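Local coordinates for PlaB phospholipase (Legionella pneumophila, PDB 6ZTH), which probably hydrolyses phospholipids and binds several NAD(+) molecules, at residues N229-K234 and A248-T253; S341-R346 and K445-N450. One frame throughout, in Å; residues are numbered along the deposited sequence.

Contact 1 (N229-K234 and A248-T253); sequences NYSLLK and AKMTRT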
ATOM      1  N   ASN D 229     -29.083   4.552  23.164  1.00 25.01           N
ATOM      2  CA  ASN D 229     -28.786   5.177  24.454  1.00 25.00           C
ATOM      3  C   ASN D 229     -27.288   5.014  24.667  1.00 24.82           C
ATOM      4  O   ASN D 229     -26.825   4.044  25.264  1.00 32.06           O
ATOM      5  CB  ASN D 229     -29.584   4.550  25.589  1.00 24.94           C
ATOM      6  CG  ASN D 229     -31.046   4.385  25.251  1.00 28.74           C
ATOM      7  OD1 ASN D 229     -31.842   5.310  25.400  1.00 35.99           O
ATOM      8  ND2 ASN D 229     -31.413   3.191  24.801  1.00 25.03           N
ATOM      9  N   TYR D 230     -26.517   5.965  24.148  1.00 32.83           N
ATOM     10  CA  TYR D 230     -25.069   5.971  24.281  1.00 30.05           C
ATOM     11  C   TYR D 230     -24.624   7.371  24.674  1.00 25.21           C
ATOM     12  O   TYR D 230     -25.379   8.342  24.569  1.00 32.77           O
ATOM     13  CB  TYR D 230     -24.381   5.537  22.983  1.00 26.47           C
ATOM     14  CG  TYR D 230     -24.767   6.369  21.781  1.00 26.85           C
ATOM     15  CD1 TYR D 230     -25.942   6.116  21.088  1.00 31.89           C
ATOM     16  CD2 TYR D 230     -23.957   7.408  21.343  1.00 25.47           C
ATOM     17  CE1 TYR D 230     -26.301   6.875  19.988  1.00 25.59           C
ATOM     18  CE2 TYR D 230     -24.307   8.171  20.246  1.00 25.79           C
ATOM     19  CZ  TYR D 230     -25.479   7.901  19.573  1.00 25.84           C
ATOM     20  OH  TYR D 230     -25.826   8.663  18.482  1.00 26.22           O
ATOM     21  N   SER D 231     -23.379   7.471  25.124  1.00 30.27           N
ATOM     22  CA  SER D 231     -22.804   8.733  25.550  1.00 26.05           C
ATOM     23  C   SER D 231     -21.557   9.036  24.735  1.00 28.59           C
ATOM     24  O   SER D 231     -20.815   8.134  24.335  1.00 25.53           O
ATOM     25  CB  SER D 231     -22.446   8.705  27.039  1.00 26.67           C
ATOM     26  OG  SER D 231     -23.613   8.634  27.836  1.00 38.91           O
ATOM     27  N   LEU D 232     -21.347  10.321  24.475  1.00 26.15           N
ATOM     28  CA  LEU D 232     -20.095  10.827  23.926  1.00 26.44           C
ATOM     29  C   LEU D 232     -19.262  11.340  25.091  1.00 31.76           C
ATOM     30  O   LEU D 232     -19.768  12.079  25.942  1.00 34.05           O
ATOM     31  CB  LEU D 232     -20.354  11.930  22.903  1.00 26.85           C
ATOM     32  CG  LEU D 232     -19.194  12.716  22.287  1.00 27.30           C
ATOM     33  CD1 LEU D 232     -18.577  13.701  23.269  1.00 36.29           C
ATOM     34  CD2 LEU D 232     -18.119  11.790  21.727  1.00 35.14           C
ATOM     35  N   LEU D 233     -17.989  10.960  25.121  1.00 41.78           N
ATOM     36  CA  LEU D 233     -17.092  11.310  26.216  1.00 33.99           C
ATOM     37  C   LEU D 233     -15.886  12.052  25.663  1.00 27.45           C
ATOM     38  O   LEU D 233     -15.172  11.527  24.801  1.00 27.38           O
ATOM     39  CB  LEU D 233     -16.650  10.057  26.974  1.00 26.60           C
ATOM     40  CG  LEU D 233     -16.052  10.334  28.351  1.00 38.29           C
ATOM     41  CD1 LEU D 233     -16.370   9.195  29.298  1.00 39.26           C
ATOM     42  CD2 LEU D 233     -14.552  10.552  28.258  1.00 27.23           C
ATOM     43  N   LYS D 234     -15.653  13.261  26.170  1.00 31.67           N
ATOM     44  CA  LYS D 234     -14.542  14.105  25.747  1.00 28.58           C
ATOM     45  C   LYS D 234     -13.542  14.246  26.886  1.00 28.92           C
ATOM     46  O   LYS D 234     -13.922  14.594  28.009  1.00 29.08           O
ATOM     47  CB  LYS D 234     -15.035  15.494  25.327  1.00 29.36           C
ATOM     48  CG  LYS D 234     -15.766  15.543  23.995  1.00 28.99           C
ATOM     49  CD  LYS D 234     -16.904  16.562  24.040  1.00 31.44           C
ATOM     50  CE  LYS D 234     -17.511  16.847  22.664  1.00 29.35           C
ATOM     51  NZ  LYS D 234     -16.503  17.010  21.580  1.00 43.59           N
ATOM     52  N   ALA D 248     -13.141  16.724  31.617  1.00 30.88           N
ATOM     53  CA  ALA D 248     -14.038  15.804  30.936  1.00 30.04           C
ATOM     54  C   ALA D 248     -15.420  16.419  30.780  1.00 30.06           C
ATOM     55  O   ALA D 248     -15.915  17.098  31.684  1.00 30.51           O
ATOM     56  CB  ALA D 248     -14.151  14.479  31.704  1.00 29.47           C
ATOM     57  N   LYS D 249     -16.039  16.163  29.628  1.00 31.21           N
ATOM     58  CA  LYS D 249     -17.396  16.610  29.329  1.00 29.59           C
ATOM     59  C   LYS D 249     -18.161  15.424  28.759  1.00 35.85           C
ATOM     60  O   LYS D 249     -17.835  14.937  27.670  1.00 34.76           O
ATOM     61  CB  LYS D 249     -17.388  17.782  28.347  1.00 30.11           C
ATOM     62  CG  LYS D 249     -18.768  18.322  27.989  1.00 31.22           C
ATOM     63  CD  LYS D 249     -18.794  18.890  26.573  1.00 39.43           C
ATOM     64  CE  LYS D 249     -17.887  20.107  26.435  1.00 37.16           C
ATOM     65  NZ  LYS D 249     -17.014  20.016  25.230  1.00 37.17           N
HETATM   66  N   MSE D 250     -19.170  14.961  29.489  1.00 28.53           N
HETATM   67  CA  MSE D 250     -19.987  13.842  29.040  1.00 27.86           C
HETATM   68  C   MSE D 250     -21.349  14.316  28.539  1.00 36.80           C
HETATM   69  O   MSE D 250     -22.020  15.115  29.194  1.00 40.14           O
HETATM   70  CB  MSE D 250     -20.174  12.829  30.174  1.00 27.53           C
HETATM   71  CG  MSE D 250     -20.825  11.528  29.727  1.00 26.88           C
HETATM   72 SE   MSE D 250     -20.403  10.015  30.880  1.00 79.46          SE
HETATM   73  CE  MSE D 250     -22.066   9.014  30.699  1.00 26.02           C
ATOM     74  N   THR D 251     -21.747  13.818  27.368  1.00 39.58           N
ATOM     75  CA  THR D 251     -23.053  14.097  26.787  1.00 40.01           C
ATOM     76  C   THR D 251     -23.711  12.780  26.396  1.00 37.07           C
ATOM     77  O   THR D 251     -23.030  11.796  26.093  1.00 40.22           O
ATOM     78  CB  THR D 251     -22.947  15.014  25.562  1.00 39.77           C
ATOM     79  OG1 THR D 251     -21.790  14.663  24.792  1.00 45.19           O
ATOM     80  CG2 THR D 251     -22.843  16.471  25.993  1.00 47.80           C
ATOM     81  N   ARG D 252     -25.043  12.772  26.398  1.00 33.16           N
ATOM     82  CA  ARG D 252     -25.809  11.546  26.219  1.00 26.52           C
ATOM     83  C   ARG D 252     -27.071  11.829  25.420  1.00 26.66           C
ATOM     84  O   ARG D 252     -27.657  12.910  25.515  1.00 27.12           O
ATOM     85  CB  ARG D 252     -26.171  10.932  27.579  1.00 26.38           C
ATOM     86  CG  ARG D 252     -26.919   9.613  27.517  1.00 30.02           C
ATOM     87  CD  ARG D 252     -27.125   9.054  28.921  1.00 35.86           C
ATOM     88  NE  ARG D 252     -27.895   7.813  28.932  1.00 27.21           N
ATOM     89  CZ  ARG D 252     -27.424   6.631  28.546  1.00 27.90           C
ATOM     90  NH1 ARG D 252     -26.177   6.516  28.110  1.00 25.08           N
ATOM     91  NH2 ARG D 252     -28.204   5.559  28.598  1.00 27.72           N
ATOM     92  N   THR D 253     -27.486  10.839  24.631  1.00 33.17           N
ATOM     93  CA  THR D 253     -28.704  10.959  23.848  1.00 27.02           C
ATOM     94  C   THR D 253     -29.931  10.824  24.751  1.00 34.10           C
ATOM     95  O   THR D 253     -29.842  10.453  25.924  1.00 26.50           O
ATOM     96  CB  THR D 253     -28.756   9.893  22.751  1.00 26.30           C
ATOM     97  OG1 THR D 253     -28.642   8.591  23.340  1.00 35.50           O
ATOM     98  CG2 THR D 253     -27.634  10.097  21.742  1.00 37.00           C
TER
HETATM   99  O   HOH W   1     -30.442   7.352  26.257  1.00 22.87           O
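The beta hairpin of strands 231-238 and 245-252 begins and ends here, with Leu232 and Lys234 facing Thr251 and Lys249 as hydrogen-bonded antiparallel pairs and Ser231 and Leu233 facing Arg252 and Met250 as non-hydrogen-bonded ones. At the Leu232-Thr251 pair, Leu232 N gives to Thr251 O at 2.8 Å, and Thr251 N returns a nearly straight bond (176°) to Leu232 O at 3.0 Å. Strand 451-463 runs along the other edge of 231-238 in parallel, so this strand is interior to the sheet.

On the face of Ser231 and Leu233, Arg252 is stretched out from CG to NE, with CG anti to its backbone nitrogen (chi1 -177°). Its chain therefore runs alongside Ser231 and brings NH1 to Ser231 OG, a weak bond of 3.3 Å lying in the guanidinium plane. Asn229 CA sits over one face of that group. The stronger partner of NH1 is Glu451, in a salt bridge. The selenomethionine Met250 reaches the same hydroxyl with its terminal methyl, CE lying 3.3 Å from Ser231 OG.

The opposite face carries Lys234 and Lys249, which run alongside each other in the same direction, with their NZ atoms 4.8 Å apart; Lys234 NZ also has a long, weak ion pair with Glu456.

Beyond the paired strands, Thr253 N closes the row of backbone bonds on Tyr230 O. The CG2 methyl of Thr253 lies over one face of the Tyr230 ring in a CH-pi contact, 4.0 Å from the centroid and 21° off the normal, while Tyr230 OH bonds to Asn177 O. Asn229 OD1, already bonded to Met256 N, also takes a hydrogen from a water at 2.6 Å, and that water donates again to Thr253 O at 3.2 Å.

Contact 2 (S341-R346 and K445-N450); sequences SMIIFR and KILHPN
Leu447 and Ile343 make the tight part of this contact. Their side chains cross at about a right angle, and the single methyl CD1 of Leu447 does the touching: it lies 3.6 Å from Ile343 CG1 and 3.7 Å from Ile343 CD1. The same methyl stands 4.0 Å from Ser341 CB, so it fits between two residues on one side of strand 340-349. Ile343 turns CG1 to the loop by placing it anti to its own carbonyl carbon (chi1 -48°); CG2 lies over one face of the Phe345 ring, toward its rim.

The polar tie is next to this methyl. Ser341 OG donates to His448 O at 2.8 Å, giving the buried hydroxyl a backbone acceptor. The approach is from above the carbonyl plane, 65° out of it, with a C=O...OG angle of 114°.

Residues 445-450 form the loop that feeds strand 451-463, which then pairs with 340-349 in parallel within the mixed beta sheet; the hydroxyl thus joins the loop to the neighbouring strand just before pairing starts. On the other flank, strand 391-396 runs antiparallel, and the nearest side-chain atoms of Ile343 are about 4 Å from those of Tyr393, an NAD(+)-binding residue.

The loose side is that of His448 and Pro449. Both are partly exposed, with CB directed away from the strand, and of the proline it is CA that comes near, 3.9 Å from Ser341 OG. Tyr397 of helix 397-404 touches both Pro449 and Ser341. Asn450, by contrast, is buried, with ND2 bonded to Gln318 OE1.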
ATOM      1  N   SER D 341     -20.014  -4.164  26.694  1.00 24.06           N
ATOM      2  CA  SER D 341     -19.993  -2.742  26.392  1.00 28.53           C
ATOM      3  C   SER D 341     -18.955  -2.471  25.312  1.00 29.27           C
ATOM      4  O   SER D 341     -17.931  -3.157  25.225  1.00 35.15           O
ATOM      5  CB  SER D 341     -19.676  -1.904  27.636  1.00 23.98           C
ATOM      6  OG  SER D 341     -20.575  -2.197  28.689  1.00 28.14           O
HETATM    7  N   MSE D 342     -19.231  -1.462  24.494  1.00 39.00           N
HETATM    8  CA  MSE D 342     -18.341  -1.080  23.407  1.00 29.33           C
HETATM    9  C   MSE D 342     -17.760   0.312  23.639  1.00 32.52           C
HETATM   10  O   MSE D 342     -18.499   1.269  23.865  1.00 35.94           O
HETATM   11  CB  MSE D 342     -19.095  -1.116  22.076  1.00 24.53           C
HETATM   12  CG  MSE D 342     -18.219  -0.916  20.854  1.00 35.90           C
HETATM   13 SE   MSE D 342     -17.924  -2.576  19.889  1.00 61.97          SE
HETATM   14  CE  MSE D 342     -19.299  -2.399  18.522  1.00 25.26           C
ATOM     15  N   ILE D 343     -16.435   0.425  23.589  1.00 24.72           N
ATOM     16  CA  ILE D 343     -15.751   1.711  23.658  1.00 27.44           C
ATOM     17  C   ILE D 343     -15.193   2.020  22.277  1.00 26.79           C
ATOM     18  O   ILE D 343     -14.497   1.190  21.680  1.00 25.37           O
ATOM     19  CB  ILE D 343     -14.630   1.709  24.710  1.00 28.89           C
ATOM     20  CG1 ILE D 343     -15.130   1.131  26.033  1.00 27.63           C
ATOM     21  CG2 ILE D 343     -14.111   3.124  24.921  1.00 25.33           C
ATOM     22  CD1 ILE D 343     -14.136   1.265  27.174  1.00 24.98           C
ATOM     23  N   ILE D 344     -15.496   3.213  21.774  1.00 29.37           N
ATOM     24  CA  ILE D 344     -15.037   3.672  20.470  1.00 28.39           C
ATOM     25  C   ILE D 344     -14.128   4.868  20.708  1.00 33.95           C
ATOM     26  O   ILE D 344     -14.604   5.961  21.042  1.00 27.54           O
ATOM     27  CB  ILE D 344     -16.208   4.030  19.543  1.00 25.77           C
ATOM     28  CG1 ILE D 344     -16.953   2.753  19.142  1.00 25.57           C
ATOM     29  CG2 ILE D 344     -15.709   4.783  18.323  1.00 26.22           C
ATOM     30  CD1 ILE D 344     -18.220   2.987  18.342  1.00 25.60           C
ATOM     31  N   PHE D 345     -12.823   4.665  20.538  1.00 33.30           N
ATOM     32  CA  PHE D 345     -11.831   5.684  20.849  1.00 36.74           C
ATOM     33  C   PHE D 345     -11.480   6.493  19.608  1.00 47.88           C
ATOM     34  O   PHE D 345     -11.094   5.930  18.579  1.00 42.57           O
ATOM     35  CB  PHE D 345     -10.562   5.043  21.419  1.00 33.40           C
ATOM     36  CG  PHE D 345     -10.638   4.737  22.884  1.00 34.37           C
ATOM     37  CD1 PHE D 345     -10.752   5.755  23.816  1.00 33.75           C
ATOM     38  CD2 PHE D 345     -10.593   3.429  23.332  1.00 38.76           C
ATOM     39  CE1 PHE D 345     -10.826   5.474  25.167  1.00 35.13           C
ATOM     40  CE2 PHE D 345     -10.665   3.142  24.679  1.00 42.68           C
ATOM     41  CZ  PHE D 345     -10.779   4.165  25.599  1.00 37.84           C
ATOM     42  N   ARG D 346     -11.617   7.813  19.712  1.00 49.64           N
ATOM     43  CA  ARG D 346     -11.088   8.747  18.728  1.00 52.42           C
ATOM     44  C   ARG D 346     -10.030   9.603  19.410  1.00 49.70           C
ATOM     45  O   ARG D 346     -10.203  10.019  20.561  1.00 52.30           O
ATOM     46  CB  ARG D 346     -12.178   9.640  18.136  1.00 47.09           C
ATOM     47  CG  ARG D 346     -11.657  10.635  17.105  1.00 55.27           C
ATOM     48  CD  ARG D 346     -12.754  11.567  16.609  1.00 55.31           C
ATOM     49  NE  ARG D 346     -12.317  12.356  15.459  1.00 61.09           N
ATOM     50  CZ  ARG D 346     -12.047  13.661  15.489  1.00 58.89           C
ATOM     51  NH1 ARG D 346     -12.165  14.355  16.614  1.00 57.32           N
ATOM     52  NH2 ARG D 346     -11.657  14.274  14.382  1.00 68.21           N
ATOM     53  N   LYS D 445     -20.713   6.430  36.063  1.00 43.53           N
ATOM     54  CA  LYS D 445     -19.802   5.495  35.424  1.00 35.41           C
ATOM     55  C   LYS D 445     -19.753   5.753  33.918  1.00 47.44           C
ATOM     56  O   LYS D 445     -20.552   6.507  33.357  1.00 39.41           O
ATOM     57  CB  LYS D 445     -20.216   4.052  35.712  1.00 36.59           C
ATOM     58  CG  LYS D 445     -21.601   3.668  35.221  1.00 35.93           C
ATOM     59  CD  LYS D 445     -21.979   2.261  35.681  1.00 51.04           C
ATOM     60  CE  LYS D 445     -23.260   1.781  35.005  1.00 49.15           C
ATOM     61  NZ  LYS D 445     -24.317   1.354  35.969  1.00 36.91           N
ATOM     62  N   ILE D 446     -18.792   5.109  33.259  1.00 37.18           N
ATOM     63  CA  ILE D 446     -18.559   5.310  31.839  1.00 48.72           C
ATOM     64  C   ILE D 446     -19.025   4.129  31.000  1.00 37.08           C
ATOM     65  O   ILE D 446     -19.360   4.319  29.826  1.00 35.69           O
ATOM     66  CB  ILE D 446     -17.062   5.599  31.591  1.00 52.35           C
ATOM     67  CG1 ILE D 446     -16.631   6.803  32.422  1.00 45.96           C
ATOM     68  CG2 ILE D 446     -16.816   5.909  30.104  1.00 45.29           C
ATOM     69  CD1 ILE D 446     -16.427   6.893  33.299  1.00 50.35           C
ATOM     70  N   LEU D 447     -19.065   2.926  31.560  1.00 46.31           N
ATOM     71  CA  LEU D 447     -19.526   1.743  30.849  1.00 35.64           C
ATOM     72  C   LEU D 447     -20.897   1.344  31.376  1.00 36.11           C
ATOM     73  O   LEU D 447     -21.092   1.222  32.591  1.00 35.99           O
ATOM     74  CB  LEU D 447     -18.544   0.583  31.009  1.00 35.38           C
ATOM     75  CG  LEU D 447     -17.226   0.681  30.241  1.00 35.07           C
ATOM     76  CD1 LEU D 447     -17.430   1.201  28.825  1.00 38.18           C
ATOM     77  CD2 LEU D 447     -16.244   1.563  30.999  1.00 34.53           C
ATOM     78  N   HIS D 448     -21.841   1.153  30.460  1.00 36.73           N
ATOM     79  CA  HIS D 448     -23.166   0.652  30.762  1.00 37.30           C
ATOM     80  C   HIS D 448     -23.392  -0.652  30.009  1.00 37.76           C
ATOM     81  O   HIS D 448     -22.972  -0.777  28.854  1.00 37.93           O
ATOM     82  CB  HIS D 448     -24.240   1.677  30.372  1.00 37.89           C
ATOM     83  CG  HIS D 448     -24.082   3.000  31.054  1.00 37.64           C
ATOM     84  ND1 HIS D 448     -24.441   3.207  32.367  1.00 37.56           N
ATOM     85  CD2 HIS D 448     -23.601   4.183  30.605  1.00 39.54           C
ATOM     86  CE1 HIS D 448     -24.186   4.459  32.700  1.00 37.47           C
ATOM     87  NE2 HIS D 448     -23.675   5.075  31.649  1.00 37.46           N
ATOM     88  N   PRO D 449     -24.038  -1.640  30.628  1.00 38.03           N
ATOM     89  CA  PRO D 449     -24.217  -2.928  29.946  1.00 38.58           C
ATOM     90  C   PRO D 449     -25.065  -2.774  28.693  1.00 39.41           C
ATOM     91  O   PRO D 449     -26.018  -1.993  28.655  1.00 39.78           O
ATOM     92  CB  PRO D 449     -24.907  -3.802  31.000  1.00 38.77           C
ATOM     93  CG  PRO D 449     -25.524  -2.843  31.964  1.00 38.57           C
ATOM     94  CD  PRO D 449     -24.687  -1.602  31.952  1.00 37.97           C
ATOM     95  N   ASN D 450     -24.699  -3.530  27.656  1.00 39.82           N
ATOM     96  CA  ASN D 450     -25.392  -3.486  26.368  1.00 40.74           C
ATOM     97  C   ASN D 450     -25.346  -2.086  25.762  1.00 40.66           C
ATOM     98  O   ASN D 450     -26.308  -1.628  25.142  1.00 41.43           O
ATOM     99  CB  ASN D 450     -26.842  -3.959  26.505  1.00 41.63           C
ATOM    100  CG  ASN D 450     -26.948  -5.422  26.880  1.00 41.94           C
ATOM    101  OD1 ASN D 450     -26.218  -6.266  26.358  1.00 42.10           O
ATOM    102  ND2 ASN D 450     -27.867  -5.734  27.787  1.00 42.12           N
TER

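In the fold
Both contacts reach one mixed sheet, in which strand 451-463 runs between and parallel to 231-238 and 340-349; the loop of contact 2 leads straight into it. Contact 1 is regular strand pairing, partly buried, with long charged side chains on the exposed 248-253 side. Contact 2 is smaller and deeper: a loop meets a strand through methyl packing and one hydroxyl, close to NAD(+)-binding residues. Their centres are 10 Å apart and they touch directly, Leu233 CD1 packing 3.4 Å from Ile446 CG2. Met250 CE approaches Lys445 O more loosely, at 4.0 Å, so the loop of contact 2 lies against the hairpin face bearing Leu233.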